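Local coordinates for defective in germ line development protein 3, isoform a (Caenorhabditis elegans, PDB 3N89) that forms a globular platform of four KH domains and acts in germline development, probably contributing to RNA binding, at residues Val84-Tyr89 and Met98-Asn103; Leu188-Ser193 and Asp257-Ser262; Met210-Arg215 and Asn352-His357; Ala316-Lys321 and Thr330-Val335; Lys321-Lys326 and His357-Asn362. All blocks are in the same frame, centred on the assembly; numbering follows the deposited sequence.

Interaction 1 of 5, residues Val84-Tyr89 and Met98-Asn103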
# COMPACT_ATOMS: atom_id res chain seq x y z
N VAL A 84 6.97 -2.27 -3.65
CA VAL A 84 8.08 -1.38 -3.35
C VAL A 84 8.74 -1.84 -2.07
O VAL A 84 8.07 -2.17 -1.09
CB VAL A 84 7.60 0.07 -3.19
CG1 VAL A 84 8.47 0.80 -2.18
CG2 VAL A 84 7.65 0.77 -4.54
N THR A 85 10.07 -1.86 -2.06
CA THR A 85 10.79 -2.29 -0.87
C THR A 85 11.56 -1.15 -0.22
O THR A 85 12.10 -0.27 -0.90
CB THR A 85 11.79 -3.40 -1.21
OG1 THR A 85 12.79 -2.89 -2.09
CG2 THR A 85 11.09 -4.56 -1.90
N ILE A 86 11.59 -1.16 1.10
CA ILE A 86 12.28 -0.15 1.88
C ILE A 86 13.27 -0.95 2.70
O ILE A 86 12.88 -1.87 3.42
CB ILE A 86 11.28 0.61 2.79
CG1 ILE A 86 10.11 1.13 1.93
CG2 ILE A 86 11.98 1.78 3.50
CD1 ILE A 86 9.07 1.94 2.69
N THR A 87 14.56 -0.63 2.59
CA THR A 87 15.60 -1.36 3.30
C THR A 87 16.47 -0.47 4.18
O THR A 87 16.90 0.60 3.77
CB THR A 87 16.54 -2.08 2.31
OG1 THR A 87 15.78 -2.96 1.47
CG2 THR A 87 17.61 -2.88 3.07
N GLY A 88 16.74 -0.94 5.40
CA GLY A 88 17.58 -0.17 6.30
C GLY A 88 17.35 -0.57 7.74
O GLY A 88 16.76 -1.61 8.01
N TYR A 89 17.85 0.24 8.66
CA TYR A 89 17.67 -0.05 10.07
C TYR A 89 16.17 -0.03 10.33
O TYR A 89 15.45 0.85 9.85
CB TYR A 89 18.39 1.00 10.94
CG TYR A 89 18.04 0.92 12.41
CD1 TYR A 89 18.33 -0.23 13.15
CD2 TYR A 89 17.36 1.96 13.04
CE1 TYR A 89 17.95 -0.33 14.50
CE2 TYR A 89 16.97 1.88 14.37
CZ TYR A 89 17.26 0.73 15.10
OH TYR A 89 16.82 0.63 16.40
N MET A 98 5.66 5.51 6.75
CA MET A 98 4.74 6.62 6.95
C MET A 98 4.93 7.74 5.94
O MET A 98 3.96 8.23 5.35
CB MET A 98 4.93 7.19 8.36
CG MET A 98 4.23 8.51 8.61
SD MET A 98 4.62 9.15 10.25
CE MET A 98 6.27 9.80 9.99
N LEU A 99 6.18 8.15 5.73
CA LEU A 99 6.47 9.24 4.79
C LEU A 99 6.16 8.89 3.33
O LEU A 99 5.96 9.80 2.51
CB LEU A 99 7.94 9.65 4.92
CG LEU A 99 8.43 10.27 6.24
CD1 LEU A 99 9.92 10.55 6.13
CD2 LEU A 99 7.67 11.55 6.55
N MET A 100 6.13 7.61 2.99
CA MET A 100 5.84 7.21 1.62
C MET A 100 4.32 7.18 1.37
O MET A 100 3.87 7.31 0.23
CB MET A 100 6.45 5.83 1.30
CG MET A 100 7.96 5.81 1.02
SD MET A 100 8.42 6.20 -0.72
CE MET A 100 7.85 4.72 -1.57
N ARG A 101 3.54 7.02 2.43
CA ARG A 101 2.09 7.01 2.28
C ARG A 101 1.55 8.44 2.26
O ARG A 101 0.71 8.78 1.42
CB ARG A 101 1.42 6.26 3.44
CG ARG A 101 1.53 4.75 3.38
CD ARG A 101 1.06 4.18 2.05
NE ARG A 101 0.85 2.74 2.17
CZ ARG A 101 0.80 1.89 1.14
NH1 ARG A 101 0.59 0.60 1.36
NH2 ARG A 101 0.97 2.33 -0.10
N ARG A 102 2.03 9.26 3.19
CA ARG A 102 1.60 10.64 3.30
C ARG A 102 1.95 11.44 2.06
O ARG A 102 1.16 12.27 1.60
CB ARG A 102 2.26 11.33 4.50
CG ARG A 102 1.97 10.70 5.85
CD ARG A 102 2.26 11.69 6.96
NE ARG A 102 1.17 12.65 7.13
CZ ARG A 102 1.31 13.97 7.07
NH1 ARG A 102 0.25 14.75 7.25
NH2 ARG A 102 2.49 14.51 6.83
N ASN A 103 3.14 11.18 1.53
CA ASN A 103 3.61 11.90 0.35
C ASN A 103 3.14 11.33 -0.97
O ASN A 103 3.26 11.99 -2.00
CB ASN A 103 5.14 11.96 0.34
CG ASN A 103 5.69 12.70 1.53
OD1 ASN A 103 4.95 13.32 2.29
ND2 ASN A 103 7.01 12.64 1.70
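Val84, Ile86 and Met100 meet without a flat group among them: no ring face or edge takes part, and the contact is wholly aliphatic and thioether. Aromatic company is met by the next helix residue, Arg101, which makes a cation-pi contact with Phe36. Val84 and Met100 reach toward each other tip to tip, Val84 CG1 standing 4.0 Å from Met100 CE. The thioether chain gets there by bending twice, at chi2 (-84°) and chi3 (-71°), which folds its methyl back toward the strand. Further up the same chain Met100 CG lies 4.4 Å from Ile86 CD1, a looser touch. Strand residues alternate, so Val84 and Ile86 both point at the helix while Thr85, between them, does not. Beta-branched residues suit the extended strand, and the flexible, unbranched methionine can bend to meet both. Ile65 of strand 64-66 touches all three side chains, and Ile57 of helix 54-61 closes on Met100. The contact thus packs the last helix of a type I KH fold, 90-102, against strand 83-87, the middle strand of that domain's sheet, which pairs with strands 29-35 and 64-66.

Interaction 2 of 5, residues Leu188-Ser193 and Asp257-Ser262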
# COMPACT_ATOMS: atom_id res chain seq x y z
N LEU A 188 -12.84 7.03 -8.50
CA LEU A 188 -11.43 6.76 -8.24
C LEU A 188 -11.08 5.39 -8.80
O LEU A 188 -11.83 4.42 -8.63
CB LEU A 188 -11.11 6.78 -6.74
CG LEU A 188 -9.64 6.43 -6.44
CD1 LEU A 188 -9.01 7.52 -5.59
CD2 LEU A 188 -9.55 5.07 -5.77
N HIS A 189 -9.93 5.31 -9.45
CA HIS A 189 -9.46 4.07 -10.04
C HIS A 189 -8.29 3.47 -9.28
O HIS A 189 -7.15 3.93 -9.42
CB HIS A 189 -9.08 4.32 -11.50
CG HIS A 189 -10.25 4.66 -12.37
ND1 HIS A 189 -10.29 5.79 -13.17
CD2 HIS A 189 -11.42 4.01 -12.59
CE1 HIS A 189 -11.42 5.81 -13.84
NE2 HIS A 189 -12.13 4.74 -13.51
N PHE A 190 -8.56 2.46 -8.47
CA PHE A 190 -7.49 1.82 -7.71
C PHE A 190 -6.90 0.66 -8.52
O PHE A 190 -7.64 -0.19 -9.01
CB PHE A 190 -8.02 1.31 -6.37
CG PHE A 190 -6.95 0.90 -5.41
CD1 PHE A 190 -6.12 1.85 -4.82
CD2 PHE A 190 -6.75 -0.45 -5.10
CE1 PHE A 190 -5.12 1.47 -3.94
CE2 PHE A 190 -5.75 -0.84 -4.21
CZ PHE A 190 -4.93 0.13 -3.63
N THR A 191 -5.58 0.65 -8.66
CA THR A 191 -4.90 -0.40 -9.40
C THR A 191 -4.27 -1.39 -8.44
O THR A 191 -3.27 -1.09 -7.78
CB THR A 191 -3.78 0.15 -10.29
OG1 THR A 191 -2.93 0.99 -9.50
CG2 THR A 191 -4.34 0.91 -11.47
N LEU A 192 -4.86 -2.57 -8.37
CA LEU A 192 -4.36 -3.61 -7.49
C LEU A 192 -3.60 -4.59 -8.36
O LEU A 192 -3.85 -4.67 -9.56
CB LEU A 192 -5.52 -4.33 -6.81
CG LEU A 192 -5.14 -5.29 -5.68
CD1 LEU A 192 -4.68 -4.47 -4.48
CD2 LEU A 192 -6.34 -6.16 -5.30
N SER A 193 -2.66 -5.31 -7.76
CA SER A 193 -1.93 -6.33 -8.51
C SER A 193 -2.86 -7.53 -8.57
O SER A 193 -3.22 -8.09 -7.53
CB SER A 193 -0.64 -6.70 -7.80
OG SER A 193 0.38 -5.75 -8.07
N ASP A 257 -6.21 -0.59 3.41
CA ASP A 257 -5.94 -1.24 4.69
C ASP A 257 -5.80 -2.75 4.46
O ASP A 257 -5.26 -3.46 5.31
CB ASP A 257 -7.08 -1.00 5.69
CG ASP A 257 -7.04 0.37 6.35
OD1 ASP A 257 -5.94 0.96 6.50
OD2 ASP A 257 -8.12 0.84 6.76
N LEU A 258 -6.31 -3.23 3.33
CA LEU A 258 -6.27 -4.66 3.00
C LEU A 258 -5.01 -5.12 2.28
O LEU A 258 -4.71 -6.31 2.24
CB LEU A 258 -7.49 -5.05 2.16
CG LEU A 258 -8.87 -5.01 2.83
CD1 LEU A 258 -9.94 -5.51 1.86
CD2 LEU A 258 -8.86 -5.87 4.08
N LEU A 259 -4.28 -4.17 1.70
CA LEU A 259 -3.05 -4.47 0.98
C LEU A 259 -2.10 -5.25 1.88
O LEU A 259 -1.90 -4.89 3.04
CB LEU A 259 -2.36 -3.17 0.55
CG LEU A 259 -2.94 -2.46 -0.67
CD1 LEU A 259 -2.26 -1.13 -0.84
CD2 LEU A 259 -2.73 -3.33 -1.92
N PRO A 260 -1.49 -6.32 1.35
CA PRO A 260 -0.56 -7.13 2.13
C PRO A 260 0.73 -6.38 2.43
O PRO A 260 1.10 -5.45 1.71
CB PRO A 260 -0.33 -8.35 1.24
CG PRO A 260 -0.41 -7.77 -0.13
CD PRO A 260 -1.63 -6.86 -0.02
N ILE A 261 1.42 -6.80 3.49
CA ILE A 261 2.66 -6.16 3.90
C ILE A 261 3.55 -7.25 4.50
O ILE A 261 3.05 -8.23 5.05
CB ILE A 261 2.37 -5.07 4.97
CG1 ILE A 261 3.53 -4.09 5.08
CG2 ILE A 261 2.11 -5.72 6.34
CD1 ILE A 261 3.17 -2.84 5.85
N SER A 262 4.86 -7.08 4.39
CA SER A 262 5.78 -8.08 4.95
C SER A 262 7.13 -7.47 5.20
O SER A 262 7.52 -6.51 4.54
CB SER A 262 5.93 -9.26 4.00
OG SER A 262 6.69 -8.90 2.86
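Leu259 puts its two methyls against two different partners: CD1 lies 4.1 Å from Phe190 CZ, and CD2 lies 3.4 Å from Leu192 CD1. The first methyl arrives at the rim of the phenyl ring, close to its plane, and the two side chains come from opposite directions. The second pair slide past each other in opposite directions, so their ends overlap rather than butt. Phe190 and Leu192, two residues apart, share a face of their strand, and in both CG is anti to the backbone nitrogen (chi1 -168° for Phe190 and -170° for Leu192), which brings the end of each toward Leu259. A forked leucine is well matched to this double task, since a single side chain can serve two neighbours.

The two segments belong to successive KH domains. Strand 186-193 is the first of the third domain, whereas residues 257-262 run from the end of that domain's last helix, 245-257, into the first strand of the fourth, 260-268. Leu259, at the join of helix and strand, packs on strand 186-193 and so links the six-stranded sheet to the seven-stranded one.

Further out, Ile255 and Met256 of helix 245-257 pack on Phe190, and Val200 of helix 197-200 packs on Leu192. Strand 236-242 holds the segment through backbone bonds of Ile239 with Phe190 and of Tyr237 with Leu192. On the linker side, the backbone of Leu259 is bonded to Glu322, and its side chain touches Glu35.

Interaction 3 of 5, residues Met210-Arg215 and Asn352-His357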
# COMPACT_ATOMS: atom_id res chain seq x y z
N MET A 210 -15.53 -6.36 -0.75
CA MET A 210 -15.87 -5.01 -1.16
C MET A 210 -17.27 -4.60 -0.71
O MET A 210 -17.47 -3.50 -0.19
CB MET A 210 -15.74 -4.84 -2.67
CG MET A 210 -14.31 -4.98 -3.19
SD MET A 210 -13.19 -3.67 -2.64
CE MET A 210 -12.61 -4.31 -1.06
N PRO A 211 -18.28 -5.48 -0.88
CA PRO A 211 -19.65 -5.16 -0.46
C PRO A 211 -19.69 -4.53 0.94
O PRO A 211 -20.50 -3.64 1.21
CB PRO A 211 -20.35 -6.51 -0.52
CG PRO A 211 -19.71 -7.14 -1.72
CD PRO A 211 -18.23 -6.82 -1.51
N VAL A 212 -18.81 -5.00 1.82
CA VAL A 212 -18.75 -4.49 3.19
C VAL A 212 -18.33 -3.03 3.16
O VAL A 212 -18.86 -2.21 3.90
CB VAL A 212 -17.72 -5.29 4.04
CG1 VAL A 212 -17.57 -4.64 5.42
CG2 VAL A 212 -18.17 -6.73 4.18
N ILE A 213 -17.36 -2.71 2.31
CA ILE A 213 -16.89 -1.33 2.20
C ILE A 213 -18.01 -0.43 1.70
O ILE A 213 -18.24 0.65 2.25
CB ILE A 213 -15.67 -1.22 1.27
CG1 ILE A 213 -14.47 -1.91 1.93
CG2 ILE A 213 -15.36 0.25 0.98
CD1 ILE A 213 -13.17 -1.72 1.19
N GLU A 214 -18.72 -0.86 0.66
CA GLU A 214 -19.84 -0.08 0.13
C GLU A 214 -20.80 0.29 1.27
O GLU A 214 -21.10 1.46 1.49
CB GLU A 214 -20.60 -0.89 -0.92
CG GLU A 214 -19.98 -0.88 -2.31
CD GLU A 214 -20.64 -1.88 -3.25
OE1 GLU A 214 -20.72 -1.59 -4.46
OE2 GLU A 214 -21.06 -2.96 -2.78
N ARG A 215 -21.26 -0.73 2.00
CA ARG A 215 -22.19 -0.56 3.10
C ARG A 215 -21.73 0.46 4.14
O ARG A 215 -22.55 1.20 4.68
CB ARG A 215 -22.43 -1.90 3.80
N ASN A 352 -8.27 3.29 13.24
CA ASN A 352 -9.67 3.46 12.88
C ASN A 352 -10.14 2.61 11.71
O ASN A 352 -11.10 2.96 11.02
CG ASN A 352 -9.65 5.86 13.72
OD1 ASN A 352 -10.03 5.60 14.86
ND2 ASN A 352 -8.95 6.94 13.43
N SER A 353 -9.48 1.48 11.49
CA SER A 353 -9.85 0.59 10.40
C SER A 353 -11.03 -0.28 10.80
O SER A 353 -11.00 -0.94 11.84
CB SER A 353 -8.67 -0.29 10.02
OG SER A 353 -8.92 -0.99 8.81
N ILE A 354 -12.07 -0.29 9.97
CA ILE A 354 -13.23 -1.12 10.27
C ILE A 354 -12.81 -2.58 10.18
O ILE A 354 -13.57 -3.48 10.52
CB ILE A 354 -14.38 -0.89 9.26
CG1 ILE A 354 -13.92 -1.27 7.85
CG2 ILE A 354 -14.84 0.56 9.32
CD1 ILE A 354 -15.02 -1.24 6.81
N TRP A 355 -11.58 -2.81 9.72
CA TRP A 355 -11.06 -4.16 9.56
C TRP A 355 -10.54 -4.81 10.84
O TRP A 355 -10.19 -5.99 10.85
CB TRP A 355 -9.97 -4.17 8.49
CG TRP A 355 -10.52 -3.87 7.13
CD1 TRP A 355 -10.10 -2.90 6.27
CD2 TRP A 355 -11.62 -4.53 6.49
NE1 TRP A 355 -10.87 -2.92 5.13
CE2 TRP A 355 -11.81 -3.90 5.24
CE3 TRP A 355 -12.47 -5.59 6.86
CZ2 TRP A 355 -12.81 -4.31 4.34
CZ3 TRP A 355 -13.47 -5.99 5.97
CH2 TRP A 355 -13.63 -5.35 4.73
N HIS A 356 -10.49 -4.04 11.92
CA HIS A 356 -10.03 -4.58 13.19
C HIS A 356 -11.12 -5.43 13.84
O HIS A 356 -10.85 -6.15 14.82
CB HIS A 356 -9.62 -3.45 14.14
CG HIS A 356 -8.25 -2.91 13.88
ND1 HIS A 356 -7.11 -3.68 13.96
CD2 HIS A 356 -7.83 -1.66 13.56
CE1 HIS A 356 -6.05 -2.94 13.70
NE2 HIS A 356 -6.46 -1.71 13.45
N HIS A 357 -12.34 -5.36 13.31
CA HIS A 357 -13.46 -6.11 13.89
C HIS A 357 -14.40 -6.78 12.88
O HIS A 357 -15.18 -7.66 13.26
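Trp355 has its CG anti to the carbonyl carbon (chi1 -67°), and Ile213 is turned the same way (chi1 -68°); these rotations send the far end of the indole and the ethyl arm of the isoleucine to one place. There Ile213 CG1 lies 3.8 Å from Trp355 CZ2, the two side chains crossing at about a right angle. One helix residue earlier, Val212 CG1 stands 4.1 Å from Trp355 CH2. Both approaches to the indole are slanted. Ile354 covers one ring face from its own segment, with CG1 4.1 Å above the plane and over its centre, and its CD1 makes a longer contact of 4.5 Å with Val212 CG1. The broad tryptophan thus reaches two helix residues at once, while the branched aliphatics fill in around it. Its polar end is not left to the hydrocarbon: NE1 gives its hydrogen to the carbonyl oxygen of Tyr254, which would help to hold the indole in place. Tyr254 and Ile255 of helix 245-257 also touch Ile213. Helices 209-217 and 245-257 are two of the three that cover the sheet in a type I KH domain, here the third, and the loop 352-357, after helix 325-335, packs against them.

Interaction 4 of 5, residues Ala316-Lys321 and Thr330-Val335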
# COMPACT_ATOMS: atom_id res chain seq x y z
N ALA A 316 14.09 -15.05 8.09
CA ALA A 316 12.76 -14.78 8.59
C ALA A 316 11.97 -13.86 7.67
O ALA A 316 12.55 -13.11 6.89
CB ALA A 316 12.83 -14.18 9.99
N SER A 317 10.65 -13.93 7.78
CA SER A 317 9.75 -13.11 7.00
C SER A 317 8.44 -13.03 7.78
O SER A 317 7.89 -14.06 8.20
CB SER A 317 9.50 -13.74 5.63
OG SER A 317 8.45 -13.09 4.93
N LEU A 318 7.95 -11.82 8.01
CA LEU A 318 6.70 -11.62 8.74
C LEU A 318 5.68 -11.03 7.78
O LEU A 318 5.98 -10.06 7.09
CB LEU A 318 6.91 -10.68 9.92
CG LEU A 318 7.71 -11.23 11.11
CD1 LEU A 318 9.10 -11.58 10.66
CD2 LEU A 318 7.79 -10.20 12.23
N ARG A 319 4.50 -11.63 7.71
CA ARG A 319 3.46 -11.12 6.83
C ARG A 319 2.20 -10.76 7.60
O ARG A 319 2.06 -11.08 8.79
CB ARG A 319 3.10 -12.14 5.74
CG ARG A 319 4.26 -12.65 4.89
CD ARG A 319 4.85 -13.92 5.48
NE ARG A 319 5.85 -14.51 4.60
CZ ARG A 319 5.59 -15.00 3.39
NH1 ARG A 319 4.35 -14.97 2.92
NH2 ARG A 319 6.56 -15.50 2.65
N SER A 320 1.28 -10.08 6.92
CA SER A 320 0.02 -9.64 7.49
C SER A 320 -0.50 -8.55 6.57
O SER A 320 0.19 -8.16 5.62
CB SER A 320 0.23 -9.07 8.88
OG SER A 320 -1.00 -8.94 9.58
N LYS A 321 -1.71 -8.06 6.82
CA LYS A 321 -2.26 -6.98 6.01
C LYS A 321 -1.84 -5.66 6.63
O LYS A 321 -1.76 -5.55 7.86
CB LYS A 321 -3.79 -7.09 5.92
CG LYS A 321 -4.25 -8.29 5.09
CD LYS A 321 -5.76 -8.38 4.98
CE LYS A 321 -6.18 -9.50 4.04
NZ LYS A 321 -5.57 -9.33 2.67
N THR A 330 5.16 -6.04 16.84
CA THR A 330 5.10 -6.78 18.11
C THR A 330 5.62 -8.20 17.88
O THR A 330 6.40 -8.73 18.68
CB THR A 330 3.66 -6.88 18.64
OG1 THR A 330 3.16 -5.57 18.92
CG2 THR A 330 3.62 -7.73 19.90
N ALA A 331 5.18 -8.80 16.78
CA ALA A 331 5.60 -10.15 16.43
C ALA A 331 7.11 -10.14 16.23
O ALA A 331 7.81 -11.08 16.60
CB ALA A 331 4.90 -10.61 15.16
N TYR A 332 7.61 -9.05 15.64
CA TYR A 332 9.03 -8.90 15.39
C TYR A 332 9.80 -8.86 16.71
O TYR A 332 10.76 -9.61 16.91
CB TYR A 332 9.28 -7.62 14.60
CG TYR A 332 10.73 -7.31 14.33
CD1 TYR A 332 11.49 -8.12 13.48
CD2 TYR A 332 11.35 -6.20 14.90
CE1 TYR A 332 12.82 -7.82 13.21
CE2 TYR A 332 12.68 -5.89 14.63
CZ TYR A 332 13.41 -6.71 13.79
OH TYR A 332 14.71 -6.39 13.50
N GLN A 333 9.39 -7.98 17.61
CA GLN A 333 10.06 -7.86 18.90
C GLN A 333 10.22 -9.23 19.57
O GLN A 333 11.25 -9.49 20.20
CB GLN A 333 9.26 -6.93 19.82
CG GLN A 333 10.02 -6.48 21.06
CD GLN A 333 9.16 -5.69 22.03
OE1 GLN A 333 8.54 -4.70 21.66
NE2 GLN A 333 9.11 -6.14 23.28
N LYS A 334 9.22 -10.09 19.43
CA LYS A 334 9.27 -11.42 20.03
C LYS A 334 10.35 -12.34 19.48
O LYS A 334 10.90 -13.15 20.23
CB LYS A 334 7.92 -12.13 19.93
CG LYS A 334 6.90 -11.70 20.99
CD LYS A 334 5.75 -12.69 21.07
CE LYS A 334 4.73 -12.29 22.13
NZ LYS A 334 3.91 -11.09 21.74
N VAL A 335 10.66 -12.23 18.19
CA VAL A 335 11.70 -13.09 17.63
C VAL A 335 13.06 -12.67 18.13
O VAL A 335 13.86 -13.50 18.55
CB VAL A 335 11.68 -13.11 16.06
CG1 VAL A 335 11.45 -11.72 15.51
CG2 VAL A 335 13.01 -13.65 15.54
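Leu318 points its CB from the strand toward the helix. CG, anti to the carbonyl carbon (chi1 -71°), carries the fork forward, and it is the CD2 branch that does the touching. That methyl lies against the helix backbone, 3.6 Å from Tyr332 N, with Tyr332 CB at 3.8 Å and Ala331 CB at 4.1 Å. It sits near the plane of the Tyr332 ring, at its edge, rather than over a face. Alanine's small side chain lets the strand come this near, and leucine supplies the reach. Phe265 and Leu294, from the two flanking strands, touch Leu318 as well. The tyrosine ring turns from the contact into other company: it stacks on Phe90, meets Phe265 edge-to-face, and its OH is hydrogen-bonded to the carbonyl oxygen of Pro27. On the strand's other side, Arg319 NE bonds Ser317 OG at 3.0 Å, the oxygen tilted 32° from the guanidinium plane, while NH1 goes on to Met369 O. Strand 311-321 followed, after a short 3-10 turn, by helix 325-335 corresponds to the closing beta-alpha unit of a type I KH fold, in a fourth domain where no helix is modelled between strands 260-268 and 286-287.

Interaction 5 of 5, residues Lys321-Lys326 and His357-Asn362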
# COMPACT_ATOMS: atom_id res chain seq x y z
N LYS A 321 -1.71 -8.06 6.82
CA LYS A 321 -2.26 -6.98 6.01
C LYS A 321 -1.84 -5.66 6.63
O LYS A 321 -1.76 -5.55 7.86
CB LYS A 321 -3.79 -7.09 5.92
CG LYS A 321 -4.25 -8.29 5.09
CD LYS A 321 -5.76 -8.38 4.98
CE LYS A 321 -6.18 -9.50 4.04
NZ LYS A 321 -5.57 -9.33 2.67
N GLU A 322 -1.55 -4.66 5.79
CA GLU A 322 -1.10 -3.35 6.24
C GLU A 322 -1.73 -2.83 7.53
O GLU A 322 -1.03 -2.57 8.50
CB GLU A 322 -1.30 -2.29 5.15
CG GLU A 322 0.01 -1.64 4.70
CD GLU A 322 -0.18 -0.27 4.08
OE1 GLU A 322 -1.00 -0.14 3.15
OE2 GLU A 322 0.50 0.68 4.52
N PHE A 323 -3.05 -2.68 7.52
CA PHE A 323 -3.78 -2.16 8.67
C PHE A 323 -3.36 -2.80 9.98
O PHE A 323 -3.42 -2.17 11.04
CB PHE A 323 -5.29 -2.33 8.47
CG PHE A 323 -5.81 -3.67 8.88
CD1 PHE A 323 -6.26 -3.89 10.17
CD2 PHE A 323 -5.85 -4.72 7.97
CE1 PHE A 323 -6.74 -5.14 10.56
CE2 PHE A 323 -6.32 -5.97 8.35
CZ PHE A 323 -6.77 -6.18 9.64
N ASN A 324 -2.92 -4.05 9.91
CA ASN A 324 -2.51 -4.80 11.09
C ASN A 324 -1.01 -4.68 11.37
O ASN A 324 -0.44 -5.46 12.14
CB ASN A 324 -2.92 -6.26 10.88
CG ASN A 324 -3.00 -7.04 12.17
OD1 ASN A 324 -3.16 -6.47 13.24
ND2 ASN A 324 -2.90 -8.36 12.07
N ILE A 325 -0.38 -3.69 10.75
CA ILE A 325 1.06 -3.47 10.92
C ILE A 325 1.47 -3.32 12.38
O ILE A 325 2.54 -3.79 12.78
CB ILE A 325 1.54 -2.20 10.17
CG1 ILE A 325 3.05 -2.07 10.29
CG2 ILE A 325 0.89 -0.95 10.76
CD1 ILE A 325 3.63 -0.92 9.49
N LYS A 326 0.63 -2.66 13.18
CA LYS A 326 0.96 -2.47 14.58
C LYS A 326 1.23 -3.79 15.28
O LYS A 326 1.96 -3.84 16.26
CB LYS A 326 -0.17 -1.72 15.31
CG LYS A 326 0.18 -1.38 16.75
CD LYS A 326 -1.03 -0.95 17.57
CE LYS A 326 -1.57 0.40 17.12
NZ LYS A 326 -2.52 0.95 18.13
N HIS A 357 -12.34 -5.36 13.31
CA HIS A 357 -13.46 -6.11 13.89
C HIS A 357 -14.40 -6.78 12.88
O HIS A 357 -15.18 -7.66 13.26
N SER A 358 -14.32 -6.39 11.62
CA SER A 358 -15.21 -6.97 10.61
C SER A 358 -14.51 -7.79 9.53
O SER A 358 -15.08 -8.04 8.46
CB SER A 358 -16.03 -5.87 9.94
OG SER A 358 -15.18 -4.91 9.34
N LEU A 359 -13.28 -8.23 9.80
CA LEU A 359 -12.54 -9.03 8.82
C LEU A 359 -12.41 -10.50 9.22
O LEU A 359 -11.81 -10.83 10.24
CB LEU A 359 -11.13 -8.45 8.63
CG LEU A 359 -10.27 -9.24 7.64
CD1 LEU A 359 -10.65 -8.85 6.22
CD2 LEU A 359 -8.79 -8.95 7.90
N PRO A 360 -12.97 -11.41 8.41
CA PRO A 360 -12.90 -12.84 8.71
C PRO A 360 -11.45 -13.32 8.83
O PRO A 360 -10.61 -13.01 7.99
CB PRO A 360 -13.63 -13.48 7.53
CG PRO A 360 -14.62 -12.43 7.14
CD PRO A 360 -13.78 -11.17 7.20
N ALA A 361 -11.18 -14.10 9.88
CA ALA A 361 -9.84 -14.63 10.16
C ALA A 361 -9.09 -15.22 8.96
O ALA A 361 -7.92 -14.90 8.75
CB ALA A 361 -9.94 -15.67 11.27
N ASN A 362 -9.75 -16.07 8.19
CA ASN A 362 -9.14 -16.71 7.03
C ASN A 362 -8.31 -15.78 6.13
O ASN A 362 -7.30 -16.20 5.56
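Leu359 lies aslant Phe323, its CD2 methyl meeting the far end of the ring 3.8 Å from Phe323 CZ and 3.9 Å from Phe323 CE2. The approach is oblique to the ring plane. The phenylalanine has its CG in the crowded position between backbone nitrogen and carbonyl carbon (chi1 85°), a rotation that carries the ring out toward the 357-362 segment. Asn324 CB covers one face, 3.9 Å above the centre, and His356 makes an edge-to-face contact with the same ring. Alongside runs the aliphatic stem of Lys321, whose CD is 4.2 Å from Leu359 CD2, so one leucine methyl serves both an aromatic end and a lysine's hydrocarbon. Lysine suits this double environment: its chain is apolar where Leu359 passes, while NZ is held by two carbonyl oxygens, of Gln199 and Leu258. Leu364 touches both Lys321 and Leu359. Glu322, set between the two contact residues, points another way, into a salt bridge with Arg101. The segment runs from the last residue of strand 311-321 through a 3-10 turn into helix 325-335; Phe323 is backbone-bonded to Asp257, at the end of helix 245-257, and the 357-362 loop lies over it.

How the interactions relate
Along the chain, interaction 1 closes first; interaction 2 then opens and its segments alternate with those of interaction 3, which spans interaction 4 entirely and crosses interaction 5. Interactions 1 and 4 are equivalent strand-to-last-helix contacts of the first and fourth KH domains, about 17 Å apart between centres, and share the seven-stranded sheet that interaction 2 also reaches. Interactions 2 and 3 touch, with centres about 14 Å apart. Interactions 3 and 5 share His357 and lie closest together, their centres about 10 Å apart, where the C-terminal chain covers the third and fourth domains. Contacts within and between domains thus interlock, consistent with one globular platform.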